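Local coordinates for protein putative O-acetylhomoserine (Thiol)-lyase (Campylobacter jejuni, PDB 4OC9) that probably uses pyridoxal 5'-phosphate to make homocysteine from O-acetylhomoserine and sulfide, as O-acetylhomoserine sulfhydrylases of the trans-sulfuration family do, at residues Ala290-Lys295 against Ile406-Ser411; Ala304-Ser309 against Asp413-Leu418; Glu351-Ile356 against Ala400-Ser405; Gln361-Ala366 against Ser372-Ile377. All coordinates share one frame; numbering follows the deposited sequence. Where two conformers were deposited one is given.

Contact 1: Ala290-Lys295 against Ile406-Ser411; sequences AVRIEK and IGLENS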
loop_
_atom_site.group_PDB
_atom_site.type_symbol
_atom_site.label_atom_id
_atom_site.label_comp_id
_atom_site.label_asym_id
_atom_site.label_seq_id
_atom_site.Cartn_x
_atom_site.Cartn_y
_atom_site.Cartn_z
ATOM N N ALA D 290 -7.382 19.889 -9.276
ATOM C CA ALA D 290 -7.696 21.064 -10.084
ATOM C C ALA D 290 -8.146 20.704 -11.484
ATOM O O ALA D 290 -9.121 21.269 -11.993
ATOM C CB ALA D 290 -6.528 22.020 -10.139
ATOM N N VAL D 291 -7.454 19.786 -12.130
ATOM C CA VAL D 291 -7.868 19.409 -13.485
ATOM C C VAL D 291 -9.150 18.557 -13.435
ATOM O O VAL D 291 -10.088 18.773 -14.205
ATOM C CB VAL D 291 -6.762 18.710 -14.304
ATOM C CG1 VAL D 291 -5.571 19.638 -14.476
ATOM C CG2 VAL D 291 -6.311 17.426 -13.665
ATOM N N ARG D 292 -9.210 17.616 -12.511
ATOM C CA ARG D 292 -10.386 16.768 -12.380
ATOM C C ARG D 292 -11.699 17.487 -12.072
ATOM O O ARG D 292 -12.700 17.222 -12.733
ATOM C CB ARG D 292 -10.185 15.694 -11.305
ATOM C CG ARG D 292 -9.117 14.707 -11.674
ATOM C CD ARG D 292 -8.913 13.583 -10.663
ATOM N NE ARG D 292 -8.436 14.010 -9.364
ATOM C CZ ARG D 292 -9.196 14.267 -8.305
ATOM N NH1 ARG D 292 -10.516 14.157 -8.349
ATOM N NH2 ARG D 292 -8.623 14.632 -7.174
ATOM N N ILE D 293 -11.701 18.389 -11.097
ATOM C CA ILE D 293 -12.930 19.068 -10.733
ATOM C C ILE D 293 -13.539 19.853 -11.901
ATOM O O ILE D 293 -14.747 20.017 -11.972
ATOM C CB ILE D 293 -12.743 19.952 -9.485
ATOM C CG1 ILE D 293 -14.077 20.235 -8.818
ATOM C CG2 ILE D 293 -11.919 21.189 -9.790
ATOM C CD1 ILE D 293 -14.775 18.990 -8.285
ATOM N N GLU D 294 -12.713 20.364 -12.798
ATOM C CA GLU D 294 -13.232 21.089 -13.958
ATOM C C GLU D 294 -13.993 20.140 -14.889
ATOM O O GLU D 294 -15.064 20.495 -15.375
ATOM C CB GLU D 294 -12.138 21.851 -14.717
ATOM C CG GLU D 294 -11.507 22.953 -13.854
ATOM C CD GLU D 294 -10.576 23.905 -14.611
ATOM O OE1 GLU D 294 -10.402 23.738 -15.836
ATOM O OE2 GLU D 294 -10.072 24.858 -13.969
ATOM N N LYS D 295 -13.464 18.929 -15.117
ATOM C CA LYS D 295 -14.151 17.957 -15.971
ATOM C C LYS D 295 -15.451 17.541 -15.274
ATOM O O LYS D 295 -16.500 17.400 -15.898
ATOM C CB LYS D 295 -13.302 16.710 -16.216
ATOM C CG LYS D 295 -13.952 15.690 -17.142
ATOM C CD LYS D 295 -14.064 16.234 -18.552
ATOM C CE LYS D 295 -14.741 15.273 -19.539
ATOM N NZ LYS D 295 -14.077 13.966 -19.785
ATOM N N ILE D 406 -21.581 13.050 -10.817
ATOM C CA ILE D 406 -21.079 13.044 -12.166
ATOM C C ILE D 406 -19.588 12.789 -12.222
ATOM O O ILE D 406 -18.792 13.510 -11.620
ATOM C CB ILE D 406 -21.428 14.334 -12.910
ATOM C CG1 ILE D 406 -22.923 14.648 -12.802
ATOM C CG2 ILE D 406 -21.005 14.227 -14.379
ATOM C CD1 ILE D 406 -23.842 13.590 -13.359
ATOM N N GLY D 407 -19.224 11.742 -12.958
ATOM C CA GLY D 407 -17.837 11.320 -13.096
ATOM C C GLY D 407 -17.050 11.971 -14.196
ATOM O O GLY D 407 -17.417 13.039 -14.674
ATOM N N LEU D 408 -15.970 11.313 -14.599
ATOM C CA LEU D 408 -15.075 11.840 -15.638
ATOM C C LEU D 408 -15.279 11.184 -16.991
ATOM O O LEU D 408 -14.496 11.424 -17.886
ATOM C CB LEU D 408 -13.622 11.657 -15.218
ATOM C CG LEU D 408 -13.192 12.290 -13.885
ATOM C CD1 LEU D 408 -11.743 11.930 -13.614
ATOM C CD2 LEU D 408 -13.375 13.788 -13.908
ATOM N N GLU D 409 -16.319 10.352 -17.125
ATOM C CA GLU D 409 -16.581 9.689 -18.398
ATOM C C GLU D 409 -16.972 10.715 -19.492
ATOM O O GLU D 409 -17.169 11.904 -19.220
ATOM C CB GLU D 409 -17.735 8.675 -18.353
ATOM C CG GLU D 409 -17.710 7.547 -17.333
ATOM C CD GLU D 409 -18.203 7.917 -15.937
ATOM O OE1 GLU D 409 -18.438 9.093 -15.609
ATOM O OE2 GLU D 409 -18.421 6.979 -15.149
ATOM N N ASN D 410 -17.079 10.246 -20.728
ATOM C CA ASN D 410 -17.484 11.115 -21.832
ATOM C C ASN D 410 -18.968 11.504 -21.636
ATOM O O ASN D 410 -19.799 10.648 -21.405
ATOM C CB ASN D 410 -17.237 10.418 -23.158
ATOM C CG ASN D 410 -17.742 11.218 -24.322
ATOM O OD1 ASN D 410 -18.942 11.387 -24.486
ATOM N ND2 ASN D 410 -16.844 11.603 -25.204
ATOM N N SER D 411 -19.263 12.799 -21.693
ATOM C CA SER D 411 -20.622 13.299 -21.477
ATOM C C SER D 411 -21.692 12.696 -22.392
ATOM O O SER D 411 -22.808 12.474 -21.957
ATOM C CB SER D 411 -20.649 14.835 -21.515
ATOM O OG SER D 411 -20.157 15.361 -22.759
#
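Arg292 meets Leu408 mainly through its backbone: the carbonyl O of Arg292 lies 3.7 Å from Leu408 CD2, while the nearest side-chain atoms, Arg292 CG and Leu408 CD1, stand 4.3 Å apart. The guanidinium group runs elsewhere. It bonds to Thr288 OG1 and to the carbonyls of Gly285 and Tyr207, and it is the aliphatic part of the arginine that comes nearest the leucine.

One turn further on, Lys295 carries most of the contact. Its CB is 3.7 Å from Leu408 CD2 and its CG 3.8 Å from the same methyl, so CD2 fits against the helix between the start of the lysine chain and the carbonyl of Arg292. This contact joins the long helix 276-309 to the connection that leaves strand 401-405 and enters helix 411-422, within the C-terminal part of a PLP-dependent enzyme of the Cys/Met metabolism family. The lysine chain leaves with CG anti to the backbone N (chi1 -178°) and then bends at chi2 and again at chi4, which carries the ammonium past the leucine side chain to that residue's own carbonyl. There NZ donates to Leu408 O at 3.2 Å. The donor stands above the carbonyl plane, 45° out of it, with a C=O...N angle of 133°. Glu409 O is a more distant neighbour, 3.8 Å from Lys295 NZ.

Glu409 turns its own side chain away from the helix, its carboxylate bonding to Ser374 OG and to His12 of a second subunit. Val291 of that same subunit packs on Lys295.

Contact 2: Ala304-Ser309 against Asp413-Leu418; sequences ANFLNS and DLIADL
The ring of Phe306 takes a methyl group of Ile415 squarely on one face. Ile415 CG2 sits over the ring centre, 3.6 Å from the centroid and 14° off the ring normal, a well-centred CH-pi contact. Its closest ring atom is Phe306 CD1, at 3.5 Å, and the far side of the ring is little more distant, with Phe306 CE2 4.1 Å from Ile415 CG2. Leu418 comes to the same ring obliquely, with its CB 4.3 Å from Phe306 CE2.

Two torsions bring the face and the methyl together. Phe306 swings CG anti to its backbone N (chi1 161°), sending the ring across toward the other helix. On Ile415 it is the short CG2 branch that has the anti place, with CG1 beside the backbone N, and this places CG2 over the ring. The two side chains lie alongside, pointing opposite ways.

Deeper in, Leu307 CD2 approaches Leu418 CD1 at 4.3 Å, and both leucines are buried. Leu307 also rests on Leu343 and Phe345 of strand 342-346, whereas Leu418 reaches Phe363.

The contact between the two segments is wholly apolar packing. Their axes come within 10.7 Å at an angle of 29°, with the chains running in nearly the same direction. This is the packing of two roughly parallel helices, 276-309 and 411-422, whose inner leucines lie toward the C-terminal mixed sheet, a layered alpha/beta arrangement.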
loop_
_atom_site.group_PDB
_atom_site.type_symbol
_atom_site.label_atom_id
_atom_site.label_comp_id
_atom_site.label_asym_id
_atom_site.label_seq_id
_atom_site.Cartn_x
_atom_site.Cartn_y
_atom_site.Cartn_z
ATOM N N ALA D 304 -26.940 18.246 -16.551
ATOM C CA ALA D 304 -28.002 19.057 -15.973
ATOM C C ALA D 304 -28.888 19.673 -17.055
ATOM O O ALA D 304 -30.117 19.617 -16.969
ATOM C CB ALA D 304 -27.411 20.147 -15.102
ATOM N N ASN D 305 -28.264 20.251 -18.069
ATOM C CA ASN D 305 -29.009 20.854 -19.182
ATOM C C ASN D 305 -29.891 19.826 -19.904
ATOM O O ASN D 305 -31.006 20.122 -20.317
ATOM C CB ASN D 305 -28.066 21.551 -20.178
ATOM C CG ASN D 305 -27.397 22.770 -19.585
ATOM O OD1 ASN D 305 -27.901 23.359 -18.624
ATOM N ND2 ASN D 305 -26.293 23.187 -20.174
ATOM N N PHE D 306 -29.348 18.624 -20.086
ATOM C CA PHE D 306 -30.070 17.529 -20.735
ATOM C C PHE D 306 -31.271 17.128 -19.906
ATOM O O PHE D 306 -32.359 16.984 -20.433
ATOM C CB PHE D 306 -29.153 16.321 -20.939
ATOM C CG PHE D 306 -29.900 15.038 -21.176
ATOM C CD1 PHE D 306 -30.421 14.721 -22.408
ATOM C CD2 PHE D 306 -30.065 14.161 -20.158
ATOM C CE1 PHE D 306 -31.110 13.543 -22.597
ATOM C CE2 PHE D 306 -30.743 12.975 -20.335
ATOM C CZ PHE D 306 -31.289 12.678 -21.550
ATOM N N LEU D 307 -31.062 16.899 -18.620
ATOM C CA LEU D 307 -32.157 16.526 -17.767
ATOM C C LEU D 307 -33.229 17.631 -17.730
ATOM O O LEU D 307 -34.431 17.357 -17.739
ATOM C CB LEU D 307 -31.667 16.275 -16.330
ATOM C CG LEU D 307 -30.749 15.063 -16.095
ATOM C CD1 LEU D 307 -30.147 15.053 -14.714
ATOM C CD2 LEU D 307 -31.508 13.773 -16.366
ATOM N N ASN D 308 -32.768 18.873 -17.664
ATOM C CA ASN D 308 -33.650 20.001 -17.569
ATOM C C ASN D 308 -34.599 20.187 -18.750
ATOM O O ASN D 308 -35.605 20.852 -18.632
ATOM C CB ASN D 308 -32.823 21.277 -17.464
ATOM C CG ASN D 308 -33.681 22.496 -17.145
ATOM O OD1 ASN D 308 -34.407 22.528 -16.148
ATOM N ND2 ASN D 308 -33.497 23.540 -17.921
ATOM N N SER D 309 -34.245 19.617 -19.901
ATOM C CA SER D 309 -35.068 19.728 -21.098
ATOM C C SER D 309 -35.826 18.471 -21.440
ATOM O O SER D 309 -36.616 18.471 -22.373
ATOM C CB SER D 309 -34.172 20.005 -22.304
ATOM O OG SER D 309 -33.431 21.190 -22.128
ATOM N N ASP D 413 -21.701 9.725 -23.621
ATOM C CA ASP D 413 -21.933 8.370 -23.086
ATOM C C ASP D 413 -22.795 8.424 -21.827
ATOM O O ASP D 413 -23.705 7.620 -21.655
ATOM C CB ASP D 413 -20.624 7.692 -22.736
ATOM C CG ASP D 413 -19.809 7.352 -23.927
ATOM O OD1 ASP D 413 -20.360 7.287 -25.039
ATOM O OD2 ASP D 413 -18.597 7.116 -23.768
ATOM N N LEU D 414 -22.523 9.397 -20.968
ATOM C CA LEU D 414 -23.302 9.549 -19.752
ATOM C C LEU D 414 -24.757 9.916 -20.046
ATOM O O LEU D 414 -25.686 9.363 -19.456
ATOM C CB LEU D 414 -22.672 10.597 -18.825
ATOM C CG LEU D 414 -21.300 10.243 -18.276
ATOM C CD1 LEU D 414 -20.843 11.372 -17.371
ATOM C CD2 LEU D 414 -21.347 8.931 -17.498
ATOM N N ILE D 415 -24.933 10.882 -20.949
ATOM C CA ILE D 415 -26.266 11.354 -21.334
ATOM C C ILE D 415 -27.033 10.205 -21.937
ATOM O O ILE D 415 -28.166 9.968 -21.577
ATOM C CB ILE D 415 -26.153 12.531 -22.285
ATOM C CG1 ILE D 415 -25.707 13.767 -21.495
ATOM C CG2 ILE D 415 -27.505 12.824 -22.901
ATOM C CD1 ILE D 415 -25.411 14.988 -22.334
ATOM N N ALA D 416 -26.387 9.452 -22.821
ATOM C CA ALA D 416 -27.036 8.307 -23.442
ATOM C C ALA D 416 -27.467 7.250 -22.406
ATOM O O ALA D 416 -28.524 6.636 -22.547
ATOM C CB ALA D 416 -26.120 7.660 -24.475
ATOM N N ASP D 417 -26.638 7.010 -21.400
ATOM C CA ASP D 417 -26.963 6.013 -20.377
ATOM C C ASP D 417 -28.192 6.514 -19.594
ATOM O O ASP D 417 -29.106 5.746 -19.300
ATOM C CB ASP D 417 -25.760 5.795 -19.448
ATOM C CG ASP D 417 -26.006 4.716 -18.411
ATOM O OD1 ASP D 417 -26.579 3.652 -18.744
ATOM O OD2 ASP D 417 -25.606 4.907 -17.237
ATOM N N LEU D 418 -28.199 7.787 -19.217
ATOM C CA LEU D 418 -29.354 8.349 -18.474
ATOM C C LEU D 418 -30.582 8.397 -19.326
ATOM O O LEU D 418 -31.681 8.151 -18.866
ATOM C CB LEU D 418 -29.091 9.744 -18.014
ATOM C CG LEU D 418 -28.134 9.946 -16.894
ATOM C CD1 LEU D 418 -27.897 11.421 -16.709
ATOM C CD2 LEU D 418 -28.715 9.334 -15.626
#

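Contact 3: Glu351-Ile356 against Ala400-Ser405; sequences EHARRI and ATIRLS
Helix-on-sheet packing joins helix 350-359 to strand 401-405 here, with one isoleucine methyl doing most of the work. Ile402 CD1 reaches the helix between Ala353 and Ile356. It lies 3.6 Å from Ala353 O, 3.9 Å from Ala353 CB and 3.8 Å from Ile356 CD1, while Ile356 CB and CG2 are almost as near. The tip of the strand residue therefore touches both backbone and CB of Ala353 and the side chain of Ile356 a turn later, and the two isoleucine side chains pass at a slant.

Strand 401-405 is the central strand of the five-stranded mixed sheet of the C-terminal region, between 342-346 and 375-377, and the helix covers it on the face that carries Ile402. Ile376 of the neighbouring strand shares this face, touching both Ile402 and Ile356.

Just before the strand, Ala353 CB sits 3.8 Å from Ala400 O. The small side chain of Ala353 allows a CA-to-CA separation of 5.5 Å from Ala400, the closest pair of the two segments. Within the helix, Ile356 CD1 also lies over one face of the His352 ring, 3.7 Å above its plane and offset toward the rim. That imidazole is held at both nitrogens, by Ile422 O and Lys348 N.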
loop_
_atom_site.group_PDB
_atom_site.type_symbol
_atom_site.label_atom_id
_atom_site.label_comp_id
_atom_site.label_asym_id
_atom_site.label_seq_id
_atom_site.Cartn_x
_atom_site.Cartn_y
_atom_site.Cartn_z
ATOM N N GLU D 351 -41.853 5.023 -8.501
ATOM C CA GLU D 351 -41.613 3.882 -9.404
ATOM C C GLU D 351 -40.668 4.195 -10.548
ATOM O O GLU D 351 -39.909 3.330 -10.981
ATOM C CB GLU D 351 -42.929 3.296 -9.924
ATOM C CG GLU D 351 -43.791 2.589 -8.860
ATOM C CD GLU D 351 -43.178 1.276 -8.332
ATOM O OE1 GLU D 351 -42.404 0.624 -9.060
ATOM O OE2 GLU D 351 -43.535 0.855 -7.205
ATOM N N HIS D 352 -40.699 5.438 -11.023
ATOM C CA HIS D 352 -39.837 5.864 -12.122
ATOM C C HIS D 352 -38.407 6.027 -11.616
ATOM O O HIS D 352 -37.467 5.561 -12.250
ATOM C CB HIS D 352 -40.404 7.117 -12.792
ATOM C CG HIS D 352 -39.641 7.576 -14.009
ATOM N ND1 HIS D 352 -39.162 8.863 -14.159
ATOM C CD2 HIS D 352 -39.201 6.890 -15.095
ATOM C CE1 HIS D 352 -38.545 8.976 -15.321
ATOM N NE2 HIS D 352 -38.534 7.787 -15.900
ATOM N N ALA D 353 -38.263 6.613 -10.438
ATOM C CA ALA D 353 -36.941 6.808 -9.813
ATOM C C ALA D 353 -36.209 5.480 -9.579
ATOM O O ALA D 353 -34.992 5.372 -9.712
ATOM C CB ALA D 353 -37.088 7.522 -8.498
ATOM N N ARG D 354 -36.993 4.461 -9.264
ATOM C CA ARG D 354 -36.489 3.153 -8.997
ATOM C C ARG D 354 -36.096 2.482 -10.335
ATOM O O ARG D 354 -35.050 1.817 -10.420
ATOM C CB ARG D 354 -37.599 2.393 -8.276
ATOM C CG ARG D 354 -37.258 1.214 -7.422
ATOM C CD ARG D 354 -38.547 0.589 -6.842
ATOM N NE ARG D 354 -38.200 -0.822 -6.607
ATOM C CZ ARG D 354 -38.131 -1.771 -7.564
ATOM N NH1 ARG D 354 -37.813 -3.039 -7.263
ATOM N NH2 ARG D 354 -38.361 -1.467 -8.843
ATOM N N ARG D 355 -36.900 2.622 -11.393
ATOM C CA ARG D 355 -36.522 1.994 -12.679
ATOM C C ARG D 355 -35.218 2.559 -13.177
ATOM O O ARG D 355 -34.406 1.837 -13.737
ATOM C CB ARG D 355 -37.568 2.123 -13.792
ATOM C CG ARG D 355 -38.809 1.275 -13.608
ATOM C CD ARG D 355 -39.701 1.277 -14.851
ATOM N NE ARG D 355 -40.114 2.623 -15.266
ATOM C CZ ARG D 355 -41.140 3.308 -14.747
ATOM N NH1 ARG D 355 -41.845 2.818 -13.738
ATOM N NH2 ARG D 355 -41.430 4.519 -15.202
ATOM N N ILE D 356 -35.055 3.861 -13.007
ATOM C CA ILE D 356 -33.854 4.546 -13.424
ATOM C C ILE D 356 -32.659 3.954 -12.707
ATOM O O ILE D 356 -31.684 3.576 -13.354
ATOM C CB ILE D 356 -33.949 6.058 -13.161
ATOM C CG1 ILE D 356 -35.005 6.693 -14.076
ATOM C CG2 ILE D 356 -32.622 6.728 -13.477
ATOM C CD1 ILE D 356 -35.282 8.142 -13.786
ATOM N N ALA D 400 -39.450 10.860 -5.281
ATOM C CA ALA D 400 -39.082 10.829 -6.695
ATOM C C ALA D 400 -37.665 11.348 -6.920
ATOM O O ALA D 400 -37.152 11.299 -8.029
ATOM C CB ALA D 400 -40.084 11.661 -7.487
ATOM N N THR D 401 -37.029 11.823 -5.849
ATOM C CA THR D 401 -35.685 12.386 -5.941
ATOM C C THR D 401 -34.545 11.420 -6.181
ATOM O O THR D 401 -34.441 10.385 -5.528
ATOM C CB THR D 401 -35.346 13.168 -4.677
ATOM O OG1 THR D 401 -36.313 14.229 -4.490
ATOM C CG2 THR D 401 -33.979 13.783 -4.811
ATOM N N ILE D 402 -33.692 11.787 -7.120
ATOM C CA ILE D 402 -32.516 11.007 -7.477
ATOM C C ILE D 402 -31.316 11.894 -7.385
ATOM O O ILE D 402 -31.378 13.039 -7.810
ATOM C CB ILE D 402 -32.594 10.469 -8.903
ATOM C CG1 ILE D 402 -33.552 9.287 -8.907
ATOM C CG2 ILE D 402 -31.222 9.950 -9.378
ATOM C CD1 ILE D 402 -33.810 8.719 -10.293
ATOM N N ARG D 403 -30.231 11.356 -6.843
ATOM C CA ARG D 403 -29.009 12.110 -6.701
ATOM C C ARG D 403 -27.954 11.455 -7.592
ATOM O O ARG D 403 -27.857 10.244 -7.640
ATOM C CB ARG D 403 -28.502 12.051 -5.271
ATOM C CG ARG D 403 -27.329 12.977 -5.020
ATOM C CD ARG D 403 -26.565 12.810 -3.709
ATOM N NE ARG D 403 -26.117 11.622 -2.995
ATOM C CZ ARG D 403 -25.100 10.829 -3.189
ATOM N NH1 ARG D 403 -24.486 10.868 -4.321
ATOM N NH2 ARG D 403 -24.879 9.835 -2.318
ATOM N N LEU D 404 -27.203 12.272 -8.321
ATOM C CA LEU D 404 -26.177 11.782 -9.184
ATOM C C LEU D 404 -24.843 12.379 -8.842
ATOM O O LEU D 404 -24.761 13.518 -8.452
ATOM C CB LEU D 404 -26.423 12.183 -10.649
ATOM C CG LEU D 404 -27.702 11.757 -11.364
ATOM C CD1 LEU D 404 -27.594 12.208 -12.790
ATOM C CD2 LEU D 404 -27.893 10.243 -11.306
ATOM N N SER D 405 -23.794 11.583 -8.980
ATOM C CA SER D 405 -22.439 12.047 -8.762
ATOM C C SER D 405 -21.856 11.918 -10.187
ATOM O O SER D 405 -21.646 10.796 -10.681
ATOM C CB SER D 405 -21.647 11.190 -7.796
ATOM O OG SER D 405 -20.312 11.679 -7.738
#

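Contact 4: Gln361-Ala366 against Ser372-Ile377; sequences QLFLLA and SKSLII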
loop_
_atom_site.group_PDB
_atom_site.type_symbol
_atom_site.label_atom_id
_atom_site.label_comp_id
_atom_site.label_asym_id
_atom_site.label_seq_id
_atom_site.Cartn_x
_atom_site.Cartn_y
_atom_site.Cartn_z
ATOM N N GLN D 361 -26.315 1.827 -16.745
ATOM C CA GLN D 361 -25.153 0.946 -16.972
ATOM C C GLN D 361 -23.785 1.621 -16.647
ATOM O O GLN D 361 -22.828 0.931 -16.337
ATOM C CB GLN D 361 -25.127 0.406 -18.409
ATOM C CG GLN D 361 -26.395 -0.341 -18.787
ATOM C CD GLN D 361 -26.650 -1.568 -17.915
ATOM O OE1 GLN D 361 -25.721 -2.313 -17.574
ATOM N NE2 GLN D 361 -27.922 -1.819 -17.588
ATOM N N LEU D 362 -23.687 2.946 -16.764
ATOM C CA LEU D 362 -22.459 3.696 -16.458
ATOM C C LEU D 362 -22.578 4.318 -15.080
ATOM O O LEU D 362 -21.600 4.358 -14.343
ATOM C CB LEU D 362 -22.124 4.758 -17.498
ATOM C CG LEU D 362 -21.776 4.223 -18.876
ATOM C CD1 LEU D 362 -21.482 5.401 -19.789
ATOM C CD2 LEU D 362 -20.574 3.278 -18.796
ATOM N N PHE D 363 -23.735 4.880 -14.768
ATOM C CA PHE D 363 -23.950 5.420 -13.454
ATOM C C PHE D 363 -24.093 4.166 -12.601
ATOM O O PHE D 363 -24.957 3.320 -12.843
ATOM C CB PHE D 363 -25.165 6.304 -13.386
ATOM C CG PHE D 363 -24.961 7.651 -14.010
ATOM C CD1 PHE D 363 -25.080 7.846 -15.377
ATOM C CD2 PHE D 363 -24.700 8.745 -13.211
ATOM C CE1 PHE D 363 -24.932 9.108 -15.926
ATOM C CE2 PHE D 363 -24.518 9.987 -13.773
ATOM C CZ PHE D 363 -24.618 10.160 -15.139
ATOM N N LEU D 364 -23.194 4.021 -11.634
ATOM C CA LEU D 364 -23.201 2.875 -10.768
ATOM C C LEU D 364 -24.022 3.134 -9.524
ATOM O O LEU D 364 -23.808 4.116 -8.809
ATOM C CB LEU D 364 -21.765 2.540 -10.359
ATOM C CG LEU D 364 -20.794 2.290 -11.499
ATOM C CD1 LEU D 364 -19.403 2.053 -10.988
ATOM C CD2 LEU D 364 -21.238 1.114 -12.343
ATOM N N LEU D 365 -24.970 2.239 -9.261
ATOM C CA LEU D 365 -25.822 2.344 -8.100
ATOM C C LEU D 365 -24.918 2.087 -6.900
ATOM O O LEU D 365 -24.501 0.958 -6.656
ATOM C CB LEU D 365 -26.936 1.310 -8.141
ATOM C CG LEU D 365 -27.860 1.324 -6.924
ATOM C CD1 LEU D 365 -28.502 2.693 -6.763
ATOM C CD2 LEU D 365 -28.929 0.268 -7.090
ATOM N N ALA D 366 -24.643 3.152 -6.158
ATOM C CA ALA D 366 -23.788 3.097 -5.009
ATOM C C ALA D 366 -23.949 4.329 -4.122
ATOM O O ALA D 366 -24.570 5.326 -4.503
ATOM C CB ALA D 366 -22.375 3.018 -5.485
ATOM N N SER D 372 -14.384 8.975 -9.788
ATOM C CA SER D 372 -14.127 9.243 -11.195
ATOM C C SER D 372 -15.199 8.524 -12.029
ATOM O O SER D 372 -15.431 8.886 -13.196
ATOM C CB SER D 372 -12.739 8.784 -11.537
ATOM O OG SER D 372 -12.602 7.442 -11.114
ATOM N N LYS D 373 -15.829 7.498 -11.437
ATOM C CA LYS D 373 -16.908 6.770 -12.101
ATOM C C LYS D 373 -18.191 7.398 -11.630
ATOM O O LYS D 373 -18.347 7.694 -10.446
ATOM C CB LYS D 373 -16.963 5.275 -11.811
ATOM C CG LYS D 373 -15.899 4.397 -12.455
ATOM C CD LYS D 373 -14.503 4.589 -11.913
ATOM C CE LYS D 373 -14.365 4.037 -10.503
ATOM N NZ LYS D 373 -12.996 4.304 -9.971
ATOM N N SER D 374 -19.113 7.615 -12.561
ATOM C CA SER D 374 -20.389 8.220 -12.225
ATOM C C SER D 374 -21.211 7.317 -11.317
ATOM O O SER D 374 -21.242 6.122 -11.526
ATOM C CB SER D 374 -21.183 8.605 -13.468
ATOM O OG SER D 374 -20.483 9.600 -14.181
ATOM N N LEU D 375 -21.888 7.919 -10.354
ATOM C CA LEU D 375 -22.699 7.171 -9.407
ATOM C C LEU D 375 -24.133 7.680 -9.274
ATOM O O LEU D 375 -24.450 8.852 -9.546
ATOM C CB LEU D 375 -22.081 7.277 -8.018
ATOM C CG LEU D 375 -20.589 6.978 -7.914
ATOM C CD1 LEU D 375 -20.130 7.179 -6.491
ATOM C CD2 LEU D 375 -20.250 5.581 -8.398
ATOM N N ILE D 376 -25.006 6.782 -8.832
ATOM C CA ILE D 376 -26.423 7.113 -8.671
ATOM C C ILE D 376 -27.009 6.498 -7.433
ATOM O O ILE D 376 -26.594 5.435 -7.026
ATOM C CB ILE D 376 -27.221 6.673 -9.921
ATOM C CG1 ILE D 376 -28.705 7.043 -9.778
ATOM C CG2 ILE D 376 -27.084 5.185 -10.175
ATOM C CD1 ILE D 376 -29.538 6.883 -11.043
ATOM N N ILE D 377 -27.968 7.187 -6.849
ATOM C CA ILE D 377 -28.665 6.738 -5.662
ATOM C C ILE D 377 -30.005 7.452 -5.443
ATOM O O ILE D 377 -30.235 8.518 -5.979
ATOM C CB ILE D 377 -27.834 6.990 -4.421
ATOM C CG1 ILE D 377 -28.326 5.950 -3.364
ATOM C CG2 ILE D 377 -27.851 8.526 -4.114
ATOM C CD1 ILE D 377 -27.217 5.534 -2.457
#
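Leu364 N donates to Ser374 O at 2.9 Å, nearly straight at 172°, the first of three backbone bonds between these segments. Leu364 O then accepts from Ile376 N, also at 2.9 Å, and Ala366 N closes the series on Ile376 O at 3.1 Å. Leu364 thus gives and takes on the same neighbouring strand, its N and O reaching residues either side of Leu375, as parallel pairing requires.

Strand 364-365 is one of the two edge strands of the C-terminal mixed sheet within the chain, and this is its parallel join to 375-377. Asn34 of a third subunit bonds to Leu365 O.

Phe363 packs beside the bonded residues. Ser374 CB lies over one face of its ring, offset toward the rim, 3.8 Å from the centroid in a CH-pi contact, while Leu375 O sits at the ring edge in plane, 3.7 Å from Phe363 CD2. The hydroxyl of Ser374, besides meeting Glu409, bonds to Gly407 N. Ile376 CG2 touches Phe363 CB at 3.9 Å. On the face holding Leu364 and Leu375, Leu375 CD2 rests 3.9 Å from Leu364 CB. Lys373 CB meets Leu364 CD1 more loosely, while its ammonium bridges to Asp371 and to Glu287 of a second subunit.

All four contacts belong to the C-terminal region. Contacts 3 and 4 share its mixed sheet, where strands 401-405 and 375-377 are neighbours paired through Ser405 N to Leu375 O and Arg403 N to Ile377 O. Contacts 1 and 2 both use helix 276-309, farther along it in contact 2. Contact 4 is fully buried and rests on backbone bonds, contact 3 is buried and apolar, contact 2 is apolar but partly exposed, and contact 1, largely buried though its lysine is partly exposed, adds a lysine-to-carbonyl bond. Ser374 ties contact 4 to contact 1, while Asp417 ties contact 2 to contact 4 by receiving Gln361 N and Leu362 N.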